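Local atomic coordinates of GH127 beta-L-arabinofuranoside (Geobacillus stearothermophilus, PDB entry 4QK0), a protein that probably hydrolyses beta-L-arabinofuranosides as a family 127 glycoside hydrolase, releasing L-arabinose from the non-reducing ends of arabinose-containing sugars. Residues N17-F22 with K456-T461; T461-D466 with G484-G489; L552-I557 with L581-E586; P587-G592 with P624-P629. All coordinates share one frame; numbering follows the deposited sequence.

Contact 1. Residues N17-F22 with K456-T461; sequences NLKDQF and KIMQET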
loop_
_atom_site.group_PDB
_atom_site.type_symbol
_atom_site.label_atom_id
_atom_site.label_comp_id
_atom_site.label_asym_id
_atom_site.label_seq_id
_atom_site.Cartn_x
_atom_site.Cartn_y
_atom_site.Cartn_z
ATOM N N ASN A 17 -24.596 -16.663 -34.132
ATOM C CA ASN A 17 -23.431 -16.284 -34.922
ATOM C C ASN A 17 -23.082 -14.859 -34.671
ATOM O O ASN A 17 -23.922 -13.941 -34.792
ATOM C CB ASN A 17 -23.661 -16.433 -36.428
ATOM C CG ASN A 17 -24.067 -17.833 -36.801
ATOM O OD1 ASN A 17 -23.458 -18.810 -36.369
ATOM N ND2 ASN A 17 -25.131 -17.947 -37.559
ATOM N N LEU A 18 -21.819 -14.654 -34.373
ATOM C CA LEU A 18 -21.313 -13.297 -34.269
ATOM C C LEU A 18 -21.156 -12.665 -35.635
ATOM O O LEU A 18 -20.634 -13.289 -36.512
ATOM C CB LEU A 18 -19.954 -13.329 -33.670
ATOM C CG LEU A 18 -19.815 -12.980 -32.221
ATOM C CD1 LEU A 18 -18.322 -12.950 -32.033
ATOM C CD2 LEU A 18 -20.372 -11.615 -31.877
ATOM N N LYS A 19 -21.583 -11.428 -35.805
ATOM C CA LYS A 19 -21.384 -10.735 -37.060
ATOM C C LYS A 19 -20.943 -9.310 -36.748
ATOM O O LYS A 19 -21.543 -8.362 -37.193
ATOM C CB LYS A 19 -22.708 -10.645 -37.871
ATOM C CG LYS A 19 -23.377 -11.883 -38.460
ATOM C CD LYS A 19 -24.606 -11.477 -39.391
ATOM C CE LYS A 19 -25.831 -10.661 -38.816
ATOM N NZ LYS A 19 -25.621 -9.226 -38.405
ATOM N N ASP A 20 -19.937 -9.123 -35.920
ATOM C CA ASP A 20 -19.609 -7.753 -35.537
ATOM C C ASP A 20 -18.159 -7.475 -35.896
ATOM O O ASP A 20 -17.563 -8.234 -36.626
ATOM C CB ASP A 20 -19.919 -7.517 -34.052
ATOM C CG ASP A 20 -18.803 -7.937 -33.160
ATOM O OD1 ASP A 20 -18.036 -8.861 -33.572
ATOM O OD2 ASP A 20 -18.685 -7.321 -32.060
ATOM N N GLN A 21 -17.628 -6.361 -35.439
ATOM C CA GLN A 21 -16.209 -6.066 -35.614
ATOM C C GLN A 21 -15.485 -6.285 -34.301
ATOM O O GLN A 21 -14.467 -6.965 -34.239
ATOM C CB GLN A 21 -16.021 -4.607 -36.007
ATOM C CG GLN A 21 -16.492 -4.253 -37.408
ATOM C CD GLN A 21 -15.846 -5.129 -38.464
ATOM O OE1 GLN A 21 -16.427 -6.133 -38.853
ATOM N NE2 GLN A 21 -14.639 -4.775 -38.915
ATOM N N PHE A 22 -16.055 -5.734 -33.243
ATOM C CA PHE A 22 -15.403 -5.697 -31.967
ATOM C C PHE A 22 -15.089 -7.085 -31.399
ATOM O O PHE A 22 -13.916 -7.403 -31.174
ATOM C CB PHE A 22 -16.267 -4.846 -30.999
ATOM C CG PHE A 22 -15.587 -4.521 -29.717
ATOM C CD1 PHE A 22 -14.682 -3.466 -29.646
ATOM C CD2 PHE A 22 -15.786 -5.312 -28.596
ATOM C CE1 PHE A 22 -14.040 -3.181 -28.454
ATOM C CE2 PHE A 22 -15.140 -5.026 -27.411
ATOM C CZ PHE A 22 -14.259 -3.964 -27.341
ATOM N N LYS A 456 -35.811 -16.172 -36.361
ATOM C CA LYS A 456 -34.517 -15.660 -36.666
ATOM C C LYS A 456 -34.471 -14.178 -36.240
ATOM O O LYS A 456 -35.322 -13.361 -36.611
ATOM C CB LYS A 456 -34.245 -15.827 -38.152
ATOM C CG LYS A 456 -32.785 -15.967 -38.501
ATOM C CD LYS A 456 -32.182 -14.616 -38.826
ATOM C CE LYS A 456 -30.689 -14.702 -39.141
ATOM N NZ LYS A 456 -30.392 -14.828 -40.600
ATOM N N ILE A 457 -33.447 -13.840 -35.467
ATOM C CA ILE A 457 -33.225 -12.453 -35.034
ATOM C C ILE A 457 -31.826 -11.972 -35.381
ATOM O O ILE A 457 -30.861 -12.681 -35.168
ATOM C CB ILE A 457 -33.531 -12.325 -33.557
ATOM C CG1 ILE A 457 -35.033 -12.412 -33.413
ATOM C CG2 ILE A 457 -33.045 -10.976 -33.022
ATOM C CD1 ILE A 457 -35.510 -12.658 -32.031
HETATM N N MSE A 458 -31.748 -10.806 -35.999
HETATM C CA MSE A 458 -30.497 -10.220 -36.457
HETATM C C MSE A 458 -30.322 -8.916 -35.716
HETATM O O MSE A 458 -31.281 -8.133 -35.619
HETATM C CB MSE A 458 -30.656 -9.890 -37.929
HETATM C CG MSE A 458 -29.555 -10.388 -38.842
HETATM SE SE MSE A 458 -30.153 -10.429 -40.688
HETATM C CE MSE A 458 -31.874 -11.387 -40.496
ATOM N N GLN A 459 -29.113 -8.676 -35.190
ATOM C CA GLN A 459 -28.714 -7.350 -34.638
ATOM C C GLN A 459 -27.673 -6.716 -35.521
ATOM O O GLN A 459 -26.635 -7.333 -35.745
ATOM C CB GLN A 459 -28.003 -7.506 -33.315
ATOM C CG GLN A 459 -28.831 -7.421 -32.098
ATOM C CD GLN A 459 -28.007 -7.233 -30.850
ATOM O OE1 GLN A 459 -27.482 -6.148 -30.594
ATOM N NE2 GLN A 459 -27.896 -8.274 -30.075
ATOM N N GLU A 460 -27.895 -5.483 -35.952
ATOM C CA GLU A 460 -26.863 -4.704 -36.652
ATOM C C GLU A 460 -26.603 -3.451 -35.829
ATOM O O GLU A 460 -27.530 -2.730 -35.491
ATOM C CB GLU A 460 -27.303 -4.298 -38.063
ATOM C CG GLU A 460 -27.676 -5.497 -38.943
ATOM C CD GLU A 460 -28.181 -5.102 -40.341
ATOM O OE1 GLU A 460 -29.304 -4.552 -40.478
ATOM O OE2 GLU A 460 -27.441 -5.360 -41.307
ATOM N N THR A 461 -25.353 -3.201 -35.511
ATOM C CA THR A 461 -25.015 -2.082 -34.618
ATOM C C THR A 461 -23.509 -1.889 -34.608
ATOM O O THR A 461 -22.774 -2.873 -34.783
ATOM C CB THR A 461 -25.476 -2.344 -33.165
ATOM O OG1 THR A 461 -25.240 -1.175 -32.364
ATOM C CG2 THR A 461 -24.805 -3.554 -32.589
#
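Lys19 lays the end of its aliphatic chain against selenomethionine Met458, its CE standing 3.7 Å from CG of Met458, so that methylene meets methylene along two chains running obliquely to each other. The lysine starts out extended and then bends twice, at chi3 (-60°) and chi4 (69°), and this double bend carries NZ over to the main chain of strand 453-461. There the ammonium group donates a weak hydrogen bond from NZ to the backbone O of Gln459, 3.4 Å long. NZ of Lys19 stays 5.2 Å from OE2 of Glu460 and could feel a general attraction, while OE1 of Glu460 makes a long, weak ion pair with Arg470. The side chain of Gln459 leads the other way and is gripped by Tyr429, Leu440 and Val442; its backbone O is what meets the lysine. Strand 444-450 lies between the partners, pairing with 15-18 on one flank and 453-461 on the other, and Lys19 also touches Asp445 of that strand. Just beyond, Asp20 caps backbone N atoms at the start of helix 22-42. A side chain thus reaches across an intervening strand, at the edge of an antiparallel sheet that joins the chain's N-terminal strand to the middle domain of the family 127 fold.

Contact 2. Residues T461-D466 with G484-G489; sequences TNYPWD and GLRIPG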
loop_
_atom_site.group_PDB
_atom_site.type_symbol
_atom_site.label_atom_id
_atom_site.label_comp_id
_atom_site.label_asym_id
_atom_site.label_seq_id
_atom_site.Cartn_x
_atom_site.Cartn_y
_atom_site.Cartn_z
ATOM N N THR A 461 -25.353 -3.201 -35.511
ATOM C CA THR A 461 -25.015 -2.082 -34.618
ATOM C C THR A 461 -23.509 -1.889 -34.608
ATOM O O THR A 461 -22.774 -2.873 -34.783
ATOM C CB THR A 461 -25.476 -2.344 -33.165
ATOM O OG1 THR A 461 -25.240 -1.175 -32.364
ATOM C CG2 THR A 461 -24.805 -3.554 -32.589
ATOM N N ASN A 462 -23.076 -0.644 -34.444
ATOM C CA ASN A 462 -21.638 -0.340 -34.222
ATOM C C ASN A 462 -21.296 -0.179 -32.733
ATOM O O ASN A 462 -20.224 0.297 -32.401
ATOM C CB ASN A 462 -21.195 0.933 -34.951
ATOM C CG ASN A 462 -21.401 0.861 -36.458
ATOM O OD1 ASN A 462 -21.843 1.839 -37.066
ATOM N ND2 ASN A 462 -21.122 -0.297 -37.062
ATOM N N TYR A 463 -22.209 -0.592 -31.853
ATOM C CA TYR A 463 -21.942 -0.685 -30.437
ATOM C C TYR A 463 -20.653 -1.467 -30.267
ATOM O O TYR A 463 -20.437 -2.472 -30.957
ATOM C CB TYR A 463 -23.081 -1.404 -29.800
ATOM C CG TYR A 463 -23.359 -1.207 -28.303
ATOM C CD1 TYR A 463 -22.719 -1.974 -27.344
ATOM C CD2 TYR A 463 -24.418 -0.405 -27.890
ATOM C CE1 TYR A 463 -23.061 -1.857 -26.021
ATOM C CE2 TYR A 463 -24.766 -0.313 -26.569
ATOM C CZ TYR A 463 -24.098 -1.028 -25.645
ATOM O OH TYR A 463 -24.453 -0.899 -24.317
ATOM N N PRO A 464 -19.773 -1.021 -29.338
ATOM C CA PRO A 464 -20.014 -0.003 -28.331
ATOM C C PRO A 464 -19.721 1.412 -28.722
ATOM O O PRO A 464 -19.874 2.314 -27.882
ATOM C CB PRO A 464 -19.070 -0.422 -27.216
ATOM C CG PRO A 464 -17.917 -0.982 -27.938
ATOM C CD PRO A 464 -18.497 -1.695 -29.129
ATOM N N TRP A 465 -19.334 1.648 -29.975
ATOM C CA TRP A 465 -18.929 3.018 -30.411
ATOM C C TRP A 465 -20.103 3.911 -30.682
ATOM O O TRP A 465 -19.955 5.135 -30.725
ATOM C CB TRP A 465 -17.996 2.970 -31.628
ATOM C CG TRP A 465 -16.898 2.029 -31.394
ATOM C CD1 TRP A 465 -16.582 0.955 -32.130
ATOM C CD2 TRP A 465 -15.967 2.077 -30.318
ATOM N NE1 TRP A 465 -15.535 0.293 -31.565
ATOM C CE2 TRP A 465 -15.125 0.973 -30.459
ATOM C CE3 TRP A 465 -15.769 2.954 -29.253
ATOM C CZ2 TRP A 465 -14.081 0.705 -29.587
ATOM C CZ3 TRP A 465 -14.728 2.680 -28.342
ATOM C CH2 TRP A 465 -13.911 1.560 -28.520
ATOM N N ASP A 466 -21.276 3.307 -30.857
ATOM C CA ASP A 466 -22.481 4.051 -31.185
ATOM C C ASP A 466 -23.699 3.332 -30.590
ATOM O O ASP A 466 -23.703 2.089 -30.484
ATOM C CB ASP A 466 -22.555 4.152 -32.724
ATOM C CG ASP A 466 -23.859 4.671 -33.202
ATOM O OD1 ASP A 466 -24.069 5.889 -33.111
ATOM O OD2 ASP A 466 -24.685 3.839 -33.636
ATOM N N GLY A 484 -37.547 -9.203 -24.916
ATOM C CA GLY A 484 -37.090 -8.421 -23.733
ATOM C C GLY A 484 -35.779 -7.711 -24.037
ATOM O O GLY A 484 -34.804 -8.362 -24.313
ATOM N N LEU A 485 -35.791 -6.398 -24.073
ATOM C CA LEU A 485 -34.604 -5.617 -24.439
ATOM C C LEU A 485 -34.008 -4.833 -23.252
ATOM O O LEU A 485 -34.697 -4.018 -22.689
ATOM C CB LEU A 485 -34.959 -4.647 -25.549
ATOM C CG LEU A 485 -35.683 -5.304 -26.734
ATOM C CD1 LEU A 485 -36.074 -4.252 -27.739
ATOM C CD2 LEU A 485 -34.842 -6.332 -27.413
ATOM N N ARG A 486 -32.754 -5.106 -22.879
ATOM C CA ARG A 486 -32.138 -4.375 -21.775
ATOM C C ARG A 486 -31.985 -2.913 -22.118
ATOM O O ARG A 486 -31.518 -2.536 -23.188
ATOM C CB ARG A 486 -30.766 -4.908 -21.416
ATOM C CG ARG A 486 -30.069 -4.028 -20.347
ATOM C CD ARG A 486 -28.803 -4.648 -19.841
ATOM N NE ARG A 486 -27.835 -4.764 -20.918
ATOM C CZ ARG A 486 -26.816 -3.936 -21.156
ATOM N NH1 ARG A 486 -26.550 -2.877 -20.375
ATOM N NH2 ARG A 486 -26.060 -4.191 -22.186
ATOM N N ILE A 487 -32.431 -2.080 -21.205
ATOM C CA ILE A 487 -32.207 -0.649 -21.330
ATOM C C ILE A 487 -30.977 -0.352 -20.427
ATOM O O ILE A 487 -31.089 -0.438 -19.184
ATOM C CB ILE A 487 -33.450 0.158 -20.910
ATOM C CG1 ILE A 487 -34.684 -0.315 -21.682
ATOM C CG2 ILE A 487 -33.227 1.643 -21.179
ATOM C CD1 ILE A 487 -34.543 -0.324 -23.200
ATOM N N PRO A 488 -29.808 -0.082 -21.034
ATOM C CA PRO A 488 -28.572 -0.007 -20.209
ATOM C C PRO A 488 -28.637 1.063 -19.161
ATOM O O PRO A 488 -29.132 2.167 -19.416
ATOM C CB PRO A 488 -27.494 0.349 -21.220
ATOM C CG PRO A 488 -28.043 -0.193 -22.527
ATOM C CD PRO A 488 -29.502 0.126 -22.452
ATOM N N GLY A 489 -28.294 0.658 -17.951
ATOM C CA GLY A 489 -28.316 1.560 -16.797
ATOM C C GLY A 489 -27.472 2.805 -17.008
ATOM O O GLY A 489 -27.754 3.803 -16.403
#
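With CG anti to the backbone N (chi1 -157°), the ring of Tyr463 swings out of the 461-466 loop toward the segment 484-489, while the chain of Arg486 runs extended through chi1 and chi2 and turns at chi3 (64°) to bring its guanidinium near the phenol oxygen. The two polar ends approach without bonding: OH of Tyr463 lies 4.2 Å from NH2 of Arg486, reaching the guanidinium obliquely. What brings them together is a shared acceptor, Glu361 of helix 354-365, which makes a hydrogen bond with the phenol and a salt bridge with NH2. Arg486 is held further by Asp358 through NH1 and by the carbonyl of His439 through NE, so the buried group is fixed in its rotation. Pro488 completes the contact, its CG 4.1 Å from OH of Tyr463, the ring and the proline lying antiparallel as they pass. Within the loop, OG1 of Thr461 accepts a nearly straight hydrogen bond from the backbone N of Tyr463, 3.1 Å long at 164°. The chain then passes through a cis peptide bond before Pro464. Thr461 to Tyr463 form an ST turn between strands 453-461 and 468-475, presenting a tyrosine to a buried arginine-carboxylate cluster where the middle domain meets a helix of the catalytic domain.

Contact 3. Residues L552-I557 with L581-E586; sequences LQRGPI and LEAHFE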
loop_
_atom_site.group_PDB
_atom_site.type_symbol
_atom_site.label_atom_id
_atom_site.label_comp_id
_atom_site.label_asym_id
_atom_site.label_seq_id
_atom_site.Cartn_x
_atom_site.Cartn_y
_atom_site.Cartn_z
ATOM N N LEU A 552 -14.067 9.409 -16.633
ATOM C CA LEU A 552 -14.849 9.578 -17.860
ATOM C C LEU A 552 -15.380 8.245 -18.396
ATOM O O LEU A 552 -14.704 7.222 -18.363
ATOM C CB LEU A 552 -13.989 10.217 -18.925
ATOM C CG LEU A 552 -13.476 11.581 -18.502
ATOM C CD1 LEU A 552 -12.585 12.131 -19.571
ATOM C CD2 LEU A 552 -14.591 12.573 -18.223
ATOM N N GLN A 553 -16.631 8.271 -18.844
ATOM C CA GLN A 553 -17.274 7.104 -19.406
ATOM C C GLN A 553 -18.168 7.517 -20.584
ATOM O O GLN A 553 -18.871 8.521 -20.541
ATOM C CB GLN A 553 -18.103 6.373 -18.355
ATOM C CG GLN A 553 -18.678 5.062 -18.866
ATOM C CD GLN A 553 -19.371 4.193 -17.831
ATOM O OE1 GLN A 553 -19.017 4.203 -16.660
ATOM N NE2 GLN A 553 -20.291 3.347 -18.299
ATOM N N ARG A 554 -18.194 6.669 -21.596
ATOM C CA ARG A 554 -19.120 6.862 -22.745
ATOM C C ARG A 554 -19.745 5.534 -23.163
ATOM O O ARG A 554 -19.024 4.582 -23.475
ATOM C CB ARG A 554 -18.323 7.436 -23.899
ATOM C CG ARG A 554 -19.113 7.640 -25.166
ATOM C CD ARG A 554 -18.297 8.340 -26.253
ATOM N NE ARG A 554 -19.196 8.584 -27.387
ATOM C CZ ARG A 554 -19.491 7.696 -28.333
ATOM N NH1 ARG A 554 -18.955 6.501 -28.360
ATOM N NH2 ARG A 554 -20.346 8.010 -29.261
ATOM N N GLY A 555 -21.074 5.449 -23.176
ATOM C CA GLY A 555 -21.699 4.135 -23.392
ATOM C C GLY A 555 -21.236 3.260 -22.251
ATOM O O GLY A 555 -21.094 3.739 -21.119
ATOM N N PRO A 556 -20.926 1.992 -22.530
ATOM C CA PRO A 556 -20.413 1.052 -21.504
ATOM C C PRO A 556 -18.895 1.157 -21.211
ATOM O O PRO A 556 -18.398 0.398 -20.385
ATOM C CB PRO A 556 -20.686 -0.322 -22.146
ATOM C CG PRO A 556 -20.436 -0.067 -23.595
ATOM C CD PRO A 556 -20.972 1.334 -23.841
ATOM N N ILE A 557 -18.186 2.045 -21.915
ATOM C CA ILE A 557 -16.748 2.055 -21.878
ATOM C C ILE A 557 -16.191 3.154 -20.969
ATOM O O ILE A 557 -16.508 4.331 -21.131
ATOM C CB ILE A 557 -16.138 2.148 -23.280
ATOM C CG1 ILE A 557 -16.360 0.779 -23.947
ATOM C CG2 ILE A 557 -14.645 2.433 -23.168
ATOM C CD1 ILE A 557 -15.907 0.746 -25.376
ATOM N N LEU A 581 -16.197 18.545 -23.276
ATOM C CA LEU A 581 -15.612 17.311 -23.738
ATOM C C LEU A 581 -16.266 16.892 -25.048
ATOM O O LEU A 581 -17.436 17.160 -25.266
ATOM C CB LEU A 581 -15.780 16.217 -22.692
ATOM C CG LEU A 581 -15.066 16.115 -21.363
ATOM C CD1 LEU A 581 -14.388 17.404 -21.002
ATOM C CD2 LEU A 581 -15.978 15.627 -20.240
ATOM N N GLU A 582 -15.492 16.248 -25.914
ATOM C CA GLU A 582 -15.939 15.831 -27.237
ATOM C C GLU A 582 -15.411 14.428 -27.481
ATOM O O GLU A 582 -14.394 14.058 -26.941
ATOM C CB GLU A 582 -15.392 16.741 -28.346
ATOM C CG GLU A 582 -15.685 18.239 -28.217
ATOM C CD GLU A 582 -17.043 18.659 -28.779
ATOM O OE1 GLU A 582 -17.296 19.880 -28.933
ATOM O OE2 GLU A 582 -17.870 17.779 -29.073
ATOM N N ALA A 583 -16.114 13.658 -28.304
ATOM C CA ALA A 583 -15.703 12.316 -28.662
ATOM C C ALA A 583 -15.681 12.187 -30.139
ATOM O O ALA A 583 -16.516 12.743 -30.800
ATOM C CB ALA A 583 -16.665 11.294 -28.082
ATOM N N HIS A 584 -14.741 11.431 -30.666
ATOM C CA HIS A 584 -14.794 11.114 -32.097
ATOM C C HIS A 584 -14.024 9.848 -32.350
ATOM O O HIS A 584 -13.169 9.433 -31.543
ATOM C CB HIS A 584 -14.210 12.259 -32.960
ATOM C CG HIS A 584 -12.739 12.454 -32.775
ATOM N ND1 HIS A 584 -12.220 13.225 -31.761
ATOM C CD2 HIS A 584 -11.676 11.937 -33.430
ATOM C CE1 HIS A 584 -10.898 13.179 -31.793
ATOM N NE2 HIS A 584 -10.541 12.405 -32.800
ATOM N N PHE A 585 -14.295 9.249 -33.502
ATOM C CA PHE A 585 -13.723 7.959 -33.854
ATOM C C PHE A 585 -12.355 8.141 -34.476
ATOM O O PHE A 585 -12.182 9.000 -35.314
ATOM C CB PHE A 585 -14.700 7.204 -34.784
ATOM C CG PHE A 585 -14.325 5.780 -35.018
ATOM C CD1 PHE A 585 -14.353 4.885 -33.983
ATOM C CD2 PHE A 585 -13.924 5.339 -36.272
ATOM C CE1 PHE A 585 -13.968 3.567 -34.167
ATOM C CE2 PHE A 585 -13.539 4.018 -36.466
ATOM C CZ PHE A 585 -13.575 3.132 -35.410
ATOM N N GLU A 586 -11.387 7.320 -34.063
ATOM C CA GLU A 586 -10.057 7.273 -34.658
ATOM C C GLU A 586 -9.824 5.893 -35.265
ATOM O O GLU A 586 -9.444 4.954 -34.557
ATOM C CB GLU A 586 -8.977 7.518 -33.620
ATOM C CG GLU A 586 -8.921 8.937 -33.079
ATOM C CD GLU A 586 -8.221 9.916 -34.019
ATOM O OE1 GLU A 586 -7.702 9.497 -35.106
ATOM O OE2 GLU A 586 -8.256 11.117 -33.688
#
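Apolar packing between two strands of the mixed C-terminal beta sheet carries much of this contact: CD2 of Leu552 meets CD2 of Leu581 at 3.9 Å. The two leucines come together at an oblique angle, branch against branch. Segments 552-554 and 581-583 are not neighbours in the sheet, their CA atoms staying 8.7 Å apart even at Arg554 and Ala583, so side chains alone span the gap.

A second kind of contact is that of an arginine stem with a methyl group. Arg554 is extended from CG to NE and passes CB of Ala583, which lies 3.8 Å from NE of Arg554 and meets the guanidinium obliquely. The charged end continues to the carbonyl of Trp465, which accepts from NH1, and the stem also touches Val594.

Polar bonds act within each segment. Arg554 to Ile557 form a type II' beta turn that reverses strand 549-554 into 557-562, with Gly555 at positive phi. Gln553 braces this turn, its NE2 donating to O of Gly555 at 3.0 Å in the carbonyl plane. On the other segment His584 and Glu586 are coupled by a histidine-carboxylate hydrogen bond: NE2 of His584 lies 2.8 Å from OE2 of Glu586, which stays within 9° of the imidazole plane yet is itself met from above the carboxylate plane.

Contact 4. Residues P587-G592 with P624-P629; sequences PDLLEG and PFRAIP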
loop_
_atom_site.group_PDB
_atom_site.type_symbol
_atom_site.label_atom_id
_atom_site.label_comp_id
_atom_site.label_asym_id
_atom_site.label_seq_id
_atom_site.Cartn_x
_atom_site.Cartn_y
_atom_site.Cartn_z
ATOM N N PRO A 587 -10.043 5.757 -36.585
ATOM C CA PRO A 587 -10.000 4.413 -37.153
ATOM C C PRO A 587 -8.667 3.729 -37.004
ATOM O O PRO A 587 -8.648 2.533 -36.901
ATOM C CB PRO A 587 -10.340 4.610 -38.644
ATOM C CG PRO A 587 -10.563 6.063 -38.855
ATOM C CD PRO A 587 -10.216 6.809 -37.598
ATOM N N ASP A 588 -7.558 4.466 -36.966
ATOM C CA ASP A 588 -6.252 3.807 -36.992
ATOM C C ASP A 588 -5.597 3.693 -35.634
ATOM O O ASP A 588 -4.430 3.305 -35.541
ATOM C CB ASP A 588 -5.308 4.511 -37.996
ATOM C CG ASP A 588 -5.912 4.563 -39.409
ATOM O OD1 ASP A 588 -6.374 3.500 -39.897
ATOM O OD2 ASP A 588 -5.976 5.664 -39.994
ATOM N N LEU A 589 -6.346 4.021 -34.585
ATOM C CA LEU A 589 -5.798 4.011 -33.254
ATOM C C LEU A 589 -6.333 2.831 -32.480
ATOM O O LEU A 589 -7.536 2.731 -32.272
ATOM C CB LEU A 589 -6.140 5.343 -32.577
ATOM C CG LEU A 589 -5.682 5.480 -31.139
ATOM C CD1 LEU A 589 -4.168 5.709 -31.067
ATOM C CD2 LEU A 589 -6.437 6.628 -30.491
ATOM N N LEU A 590 -5.431 1.958 -32.049
ATOM C CA LEU A 590 -5.752 0.923 -31.089
ATOM C C LEU A 590 -6.899 0.027 -31.622
ATOM O O LEU A 590 -7.863 -0.283 -30.913
ATOM C CB LEU A 590 -6.149 1.597 -29.756
ATOM C CG LEU A 590 -5.029 2.370 -29.042
ATOM C CD1 LEU A 590 -5.547 3.227 -27.885
ATOM C CD2 LEU A 590 -3.959 1.430 -28.532
ATOM N N GLU A 591 -6.774 -0.331 -32.896
ATOM C CA GLU A 591 -7.738 -1.137 -33.659
ATOM C C GLU A 591 -9.012 -0.411 -33.994
ATOM O O GLU A 591 -9.912 -1.010 -34.566
ATOM C CB GLU A 591 -8.033 -2.487 -33.006
ATOM C CG GLU A 591 -6.788 -3.330 -32.831
ATOM C CD GLU A 591 -6.153 -3.804 -34.146
ATOM O OE1 GLU A 591 -6.841 -3.917 -35.176
ATOM O OE2 GLU A 591 -4.939 -4.107 -34.129
ATOM N N GLY A 592 -9.106 0.880 -33.691
ATOM C CA GLY A 592 -10.289 1.645 -34.059
ATOM C C GLY A 592 -11.139 1.951 -32.855
ATOM O O GLY A 592 -11.902 1.124 -32.418
ATOM N N PRO A 624 -4.487 20.736 -23.592
ATOM C CA PRO A 624 -5.382 19.752 -24.191
ATOM C C PRO A 624 -5.148 18.377 -23.540
ATOM O O PRO A 624 -4.022 18.120 -23.090
ATOM C CB PRO A 624 -4.898 19.689 -25.653
ATOM C CG PRO A 624 -3.411 19.956 -25.546
ATOM C CD PRO A 624 -3.252 20.936 -24.394
ATOM N N PHE A 625 -6.187 17.530 -23.425
ATOM C CA PHE A 625 -5.973 16.104 -23.064
ATOM C C PHE A 625 -6.694 15.189 -23.986
ATOM O O PHE A 625 -7.703 15.549 -24.565
ATOM C CB PHE A 625 -6.411 15.747 -21.638
ATOM C CG PHE A 625 -7.883 15.633 -21.468
ATOM C CD1 PHE A 625 -8.574 14.419 -21.614
ATOM C CD2 PHE A 625 -8.593 16.755 -21.125
ATOM C CE1 PHE A 625 -9.960 14.359 -21.422
ATOM C CE2 PHE A 625 -9.962 16.693 -20.947
ATOM C CZ PHE A 625 -10.635 15.498 -21.078
ATOM N N ARG A 626 -6.249 13.958 -23.965
ATOM C CA ARG A 626 -6.897 12.911 -24.672
ATOM C C ARG A 626 -7.026 11.654 -23.851
ATOM O O ARG A 626 -6.043 11.161 -23.237
ATOM C CB ARG A 626 -6.111 12.597 -25.958
ATOM C CG ARG A 626 -6.902 11.650 -26.829
ATOM C CD ARG A 626 -6.470 11.726 -28.275
ATOM N NE ARG A 626 -5.297 10.897 -28.435
ATOM C CZ ARG A 626 -4.867 10.420 -29.590
ATOM N NH1 ARG A 626 -5.553 10.669 -30.698
ATOM N NH2 ARG A 626 -3.760 9.694 -29.624
ATOM N N ALA A 627 -8.233 11.071 -23.902
ATOM C CA ALA A 627 -8.514 9.875 -23.148
ATOM C C ALA A 627 -8.865 8.768 -24.131
ATOM O O ALA A 627 -9.518 9.016 -25.132
ATOM C CB ALA A 627 -9.635 10.128 -22.150
ATOM N N ILE A 628 -8.471 7.551 -23.783
ATOM C CA ILE A 628 -8.774 6.368 -24.549
ATOM C C ILE A 628 -9.467 5.303 -23.657
ATOM O O ILE A 628 -9.499 5.449 -22.436
ATOM C CB ILE A 628 -7.487 5.742 -25.136
ATOM C CG1 ILE A 628 -6.466 5.438 -24.028
ATOM C CG2 ILE A 628 -6.858 6.693 -26.159
ATOM C CD1 ILE A 628 -5.915 4.061 -24.074
ATOM N N PRO A 629 -10.029 4.235 -24.275
ATOM C CA PRO A 629 -10.701 3.230 -23.501
ATOM C C PRO A 629 -9.761 2.516 -22.577
ATOM O O PRO A 629 -8.650 2.150 -22.986
ATOM C CB PRO A 629 -11.216 2.244 -24.589
ATOM C CG PRO A 629 -11.483 3.096 -25.753
ATOM C CD PRO A 629 -10.342 4.089 -25.721
#
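Leu589 points its CB toward strand 620-629, and a chi1 of 178° swings CG away from the backbone N, throwing the side chain forward to the strand. From CG, the CD2 branch does the touching: it sits 3.9 Å above the guanidinium plane of Arg626, over one face but offset toward the rim, with NH1 of Arg626 4.1 Å from CD2 of Leu589. CD2 of Leu589 also lies 4.4 Å from CG2 of Ile628. Arg626 comes from the opposite direction and bends at chi3, while its NH2 is engaged in a salt bridge with Asp565, which ties down the flat group that the leucine covers.

Beside this pair, Leu590 crosses Ile628 at about a right angle, CD1 of Leu590 resting 3.9 Å from CD1 of Ile628. Leu589 to Gly592 form a type I' turn, closed by a backbone bond of 2.8 Å from N of Gly592 to O of Leu589; the positive phi of Leu590 (58°), its second residue, probably lets both leucines face the strand. This turn connects strands 574-586 and 593-603. It packs against 620-629, which pairs with 593-603 and 557-562 on its two flanks, while Asp565 comes from the short helix 563-566 and the loop residue Arg636 touches both leucines.

In the fold
The four contacts follow one another along the chain and trace a path from the N-terminal strand to the C-terminal domain. Contacts 1 and 2 share Thr461, and their centres lie 12 Å apart; Phe22 of contact 1 packs on Pro464 and Trp465, CE1 of Phe22 being 4.0 Å from CZ2 of Trp465. The 461-466 loop also packs against the C-terminal domain. Besides its tie to Arg554, it sets CG of Pro464 3.7 Å from CD1 of Ile557 in contact 3, and the indole of Trp465 packs on Ile557 and, in contact 4, on Gly592 and Pro629. Contacts 3 and 4, with centres 10 Å apart, reach the same sheet, where Ile557 meets Pro629 and Leu552 meets Phe625.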